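Local coordinates for protein D-ribulose-5-phosphate 3-epimerase, putative (Plasmodium falciparum, PDB 1TQX) that probably interconverts D-ribulose 5-phosphate and D-xylulose 5-phosphate in carbohydrate metabolism, using a divalent metal ion bound in a TIM barrel, at residues Ala32-Leu37 / Ala195-Ala200; Glu185-Ser190 / Asp215-Ser220. All coordinates share one frame; numbering follows the deposited sequence.

How the interactions relate
Following the chain from the N terminus, residues 32-37 come first, on the second barrel strand, and meet 195-200, on the eighth; interaction 1 thus closes a loop of 157 residues through most of the barrel. Helix segment 185-190 lies within that loop, but its partner 215-220 lies beyond it, so the two contacts cross. Interaction 1 ties strands together inside the barrel beside the zinc ion, whereas interaction 2 joins two helices of the outer layer. Their segments also meet directly: I198 packs on T187 and A200 on M217, joining strand to helices, while E33, just before strand 34-40, forms a salt bridge with R218.

Interaction 1 of 2, residues Ala32-Leu37 / Ala195-Ala200; sequences AEWIHL and ANIIVA. With ZN (zinc ion), chain D.
With chi1 at -165°, H36 swings CG away from its backbone N and lays the imidazole beside V199, whose own chi1 of 172° spreads both methyl groups under one face of the ring. The two strands belong to a TIM barrel, here that of the ribulose-phosphate 3-epimerase family. They are not neighbours in the sheet: strand 7-10 runs between them, so the contact is made by side chains inside the barrel, without a hydrogen bond across it. V199 CG2 makes a CH-pi contact 3.7 Å from the centroid of the H36 ring, only 15° off its normal, while CG1 lies 3.5 Å from CD2 on the same face. A branched apolar residue suits this place because it supports the ring without competing for its nitrogens. Those nitrogens have separate tasks: ND1 is hydrogen-bonded to D68, a second-shell residue that helps fix the ring's rotation, and NE2 faces the metal. Nearer the start of the strands, W34 and I197 form an apolar pair, their side chains crossing at about a right angle. The extended I197 chain carries CD1 to 3.5 Å from W34 CH2, approaching the indole obliquely, and CG2 touches the same benzo ring at CE3 and CZ3. A large indole is long enough to reach past the intervening strand, packing on I7 and A9, and it also stacks on F66. At the other end, D38, H70 and D179 complete the metal site, where H36 NE2 binds the zinc ion at 2.2 Å.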
# COMPACT_ATOMS: atom_id res chain seq x y z
N ALA A 32 4.43 8.41 -11.71
CA ALA A 32 3.85 7.55 -10.69
C ALA A 32 2.60 8.25 -10.17
O ALA A 32 2.63 9.43 -9.85
CB ALA A 32 4.85 7.32 -9.55
N GLU A 33 1.49 7.51 -10.10
CA GLU A 33 0.22 8.08 -9.63
C GLU A 33 0.17 8.25 -8.11
O GLU A 33 -0.37 9.24 -7.60
CB GLU A 33 -0.95 7.19 -10.06
CG GLU A 33 -1.16 7.06 -11.58
CD GLU A 33 -0.29 5.99 -12.24
OE1 GLU A 33 -0.42 5.80 -13.47
OE2 GLU A 33 0.51 5.32 -11.54
N TRP A 34 0.73 7.29 -7.39
CA TRP A 34 0.73 7.29 -5.93
C TRP A 34 2.16 7.24 -5.39
O TRP A 34 3.08 6.84 -6.09
CB TRP A 34 0.02 6.04 -5.40
CG TRP A 34 -1.48 5.97 -5.56
CD1 TRP A 34 -2.26 6.69 -6.42
CD2 TRP A 34 -2.37 5.10 -4.85
NE1 TRP A 34 -3.58 6.32 -6.29
CE2 TRP A 34 -3.67 5.34 -5.33
CE3 TRP A 34 -2.18 4.12 -3.86
CZ2 TRP A 34 -4.78 4.65 -4.85
CZ3 TRP A 34 -3.29 3.43 -3.37
CH2 TRP A 34 -4.57 3.70 -3.88
N ILE A 35 2.32 7.65 -4.13
CA ILE A 35 3.61 7.56 -3.46
C ILE A 35 3.26 6.74 -2.21
O ILE A 35 2.38 7.13 -1.44
CB ILE A 35 4.22 8.96 -3.10
CG1 ILE A 35 5.66 8.77 -2.61
CG2 ILE A 35 3.39 9.68 -2.04
CD1 ILE A 35 6.59 8.19 -3.67
N HIS A 36 3.91 5.59 -2.05
CA HIS A 36 3.63 4.70 -0.93
C HIS A 36 4.52 5.00 0.26
O HIS A 36 5.75 4.84 0.19
CB HIS A 36 3.82 3.25 -1.39
CG HIS A 36 3.24 2.24 -0.45
ND1 HIS A 36 1.88 2.02 -0.35
CD2 HIS A 36 3.82 1.40 0.43
CE1 HIS A 36 1.65 1.08 0.54
NE2 HIS A 36 2.81 0.69 1.04
N LEU A 37 3.90 5.40 1.36
CA LEU A 37 4.63 5.78 2.58
C LEU A 37 4.48 4.77 3.72
O LEU A 37 3.43 4.71 4.37
CB LEU A 37 4.13 7.16 3.03
CG LEU A 37 4.18 8.22 1.91
CD1 LEU A 37 3.23 9.39 2.21
CD2 LEU A 37 5.61 8.70 1.76
N ALA A 195 -4.62 -8.10 -9.12
CA ALA A 195 -4.07 -6.89 -8.52
C ALA A 195 -4.08 -5.72 -9.49
O ALA A 195 -3.79 -5.89 -10.68
CB ALA A 195 -2.63 -7.15 -8.04
N ASN A 196 -4.42 -4.52 -9.01
CA ASN A 196 -4.44 -3.34 -9.87
C ASN A 196 -3.57 -2.19 -9.34
O ASN A 196 -3.36 -1.20 -10.03
CB ASN A 196 -5.87 -2.84 -10.12
CG ASN A 196 -6.56 -2.36 -8.85
OD1 ASN A 196 -6.84 -3.14 -7.95
ND2 ASN A 196 -6.85 -1.06 -8.79
N ILE A 197 -3.08 -2.33 -8.11
CA ILE A 197 -2.21 -1.32 -7.52
C ILE A 197 -0.92 -2.02 -7.15
O ILE A 197 -0.92 -3.01 -6.41
CB ILE A 197 -2.85 -0.67 -6.27
CG1 ILE A 197 -4.22 -0.08 -6.64
CG2 ILE A 197 -1.93 0.43 -5.74
CD1 ILE A 197 -4.90 0.63 -5.49
N ILE A 198 0.20 -1.50 -7.65
CA ILE A 198 1.49 -2.12 -7.41
C ILE A 198 2.45 -1.30 -6.57
O ILE A 198 2.85 -0.20 -6.97
CB ILE A 198 2.18 -2.42 -8.76
CG1 ILE A 198 1.22 -3.19 -9.68
CG2 ILE A 198 3.49 -3.18 -8.52
CD1 ILE A 198 0.75 -4.52 -9.13
N VAL A 199 2.84 -1.83 -5.42
CA VAL A 199 3.80 -1.13 -4.57
C VAL A 199 5.16 -1.75 -4.87
O VAL A 199 5.35 -2.96 -4.70
CB VAL A 199 3.48 -1.31 -3.07
CG1 VAL A 199 4.61 -0.73 -2.22
CG2 VAL A 199 2.16 -0.62 -2.74
N ALA A 200 6.11 -0.93 -5.30
CA ALA A 200 7.44 -1.43 -5.61
C ALA A 200 8.50 -0.51 -5.03
O ALA A 200 8.43 0.71 -5.19
CB ALA A 200 7.62 -1.53 -7.14
ZN ZN D . 3.68 -0.80 2.47

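Interaction 2 of 2, residues Glu185-Ser190 / Asp215-Ser220; sequences ETTEIS and DTMRVS
T187 is the first residue of segment 185-190, on helix 184-193, to meet the neighbouring helix, with its two branches dividing the work. OG1 sits 3.7 Å from M217 CE and also touches CG and SD, the two side chains crossing at about a right angle. This is packing: the hydroxyl finds its hydrogen-bond partner in N183 O, four residues back, just ahead of the helix's first residue. The chi1 of -74° that sets OG1 there leaves CG2 to meet S220 OG at 3.5 Å. A short, branched threonine fits this close approach, while methionine has the unbranched reach to continue toward the barrel and touch A200 and I8. S220 is small enough to let the helices approach, and its OG turns back to donate a 2.6 Å hydrogen bond to M217 O. One residue further on, E188 comes only loosely near S220, its backbone N 4.3 Å from S220 OG, and the residue is exposed at the rim of the contact. The axes of segments 185-190 and 215-220 come within 9.1 Å and cross at -16°, the near-parallel packing of neighbouring helices in the outer layer of a TIM barrel.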
# COMPACT_ATOMS: atom_id res chain seq x y z
N GLU A 185 8.44 -8.89 -13.52
CA GLU A 185 7.85 -10.22 -13.62
C GLU A 185 6.77 -10.53 -12.60
O GLU A 185 5.74 -11.12 -12.94
CB GLU A 185 8.93 -11.30 -13.55
CG GLU A 185 8.40 -12.69 -13.88
CD GLU A 185 9.47 -13.77 -13.83
OE1 GLU A 185 9.15 -14.92 -14.20
OE2 GLU A 185 10.61 -13.48 -13.44
N THR A 186 6.99 -10.16 -11.34
CA THR A 186 5.98 -10.44 -10.31
C THR A 186 4.80 -9.48 -10.39
O THR A 186 3.74 -9.74 -9.81
CB THR A 186 6.59 -10.45 -8.89
OG1 THR A 186 7.19 -9.18 -8.60
CG2 THR A 186 7.66 -11.54 -8.78
N THR A 187 4.96 -8.37 -11.10
CA THR A 187 3.86 -7.44 -11.28
C THR A 187 2.90 -8.09 -12.28
O THR A 187 1.68 -8.07 -12.10
CB THR A 187 4.33 -6.07 -11.83
OG1 THR A 187 5.01 -5.34 -10.80
CG2 THR A 187 3.15 -5.25 -12.31
N GLU A 188 3.46 -8.68 -13.33
CA GLU A 188 2.64 -9.34 -14.34
C GLU A 188 1.89 -10.49 -13.69
O GLU A 188 0.71 -10.69 -13.95
CB GLU A 188 3.50 -9.88 -15.49
CG GLU A 188 2.66 -10.41 -16.66
CD GLU A 188 3.49 -10.87 -17.85
OE1 GLU A 188 2.89 -11.25 -18.88
OE2 GLU A 188 4.74 -10.85 -17.77
N ILE A 189 2.57 -11.24 -12.83
CA ILE A 189 1.94 -12.35 -12.13
C ILE A 189 0.82 -11.84 -11.23
O ILE A 189 -0.28 -12.41 -11.21
CB ILE A 189 2.96 -13.12 -11.27
CG1 ILE A 189 3.94 -13.88 -12.16
CG2 ILE A 189 2.22 -14.06 -10.32
CD1 ILE A 189 5.04 -14.58 -11.39
N SER A 190 1.09 -10.78 -10.47
CA SER A 190 0.08 -10.24 -9.57
C SER A 190 -1.14 -9.73 -10.32
O SER A 190 -2.27 -9.98 -9.92
CB SER A 190 0.69 -9.11 -8.72
OG SER A 190 1.67 -9.63 -7.83
N ASP A 215 6.47 2.27 -16.40
CA ASP A 215 5.58 2.12 -17.54
C ASP A 215 5.31 0.65 -17.88
O ASP A 215 4.18 0.26 -18.17
CB ASP A 215 6.15 2.82 -18.79
CG ASP A 215 6.28 4.32 -18.61
OD1 ASP A 215 5.62 4.88 -17.70
OD2 ASP A 215 7.04 4.96 -19.37
N THR A 216 6.37 -0.16 -17.86
CA THR A 216 6.23 -1.57 -18.17
C THR A 216 5.25 -2.21 -17.19
O THR A 216 4.37 -2.98 -17.60
CB THR A 216 7.58 -2.31 -18.06
OG1 THR A 216 8.49 -1.78 -19.04
CG2 THR A 216 7.41 -3.80 -18.28
N MET A 217 5.39 -1.87 -15.91
CA MET A 217 4.50 -2.41 -14.89
C MET A 217 3.05 -1.99 -15.12
O MET A 217 2.14 -2.80 -15.05
CB MET A 217 4.93 -1.92 -13.49
CG MET A 217 6.26 -2.47 -12.96
SD MET A 217 6.66 -1.74 -11.34
CE MET A 217 7.81 -2.94 -10.67
N ARG A 218 2.84 -0.71 -15.41
CA ARG A 218 1.48 -0.22 -15.60
C ARG A 218 0.79 -0.89 -16.79
O ARG A 218 -0.35 -1.32 -16.68
CB ARG A 218 1.48 1.30 -15.79
CG ARG A 218 0.08 1.94 -15.81
CD ARG A 218 0.20 3.46 -15.69
NE ARG A 218 1.28 3.93 -16.55
CZ ARG A 218 2.26 4.73 -16.16
NH1 ARG A 218 2.33 5.16 -14.91
NH2 ARG A 218 3.21 5.07 -17.02
N VAL A 219 1.49 -0.98 -17.91
CA VAL A 219 0.90 -1.61 -19.09
C VAL A 219 0.50 -3.05 -18.79
O VAL A 219 -0.57 -3.49 -19.19
CB VAL A 219 1.88 -1.59 -20.29
CG1 VAL A 219 1.26 -2.33 -21.48
CG2 VAL A 219 2.19 -0.15 -20.68
N SER A 220 1.36 -3.78 -18.08
CA SER A 220 1.07 -5.17 -17.74
C SER A 220 -0.18 -5.30 -16.88
O SER A 220 -0.91 -6.29 -16.98
CB SER A 220 2.27 -5.81 -17.03
OG SER A 220 2.43 -5.29 -15.72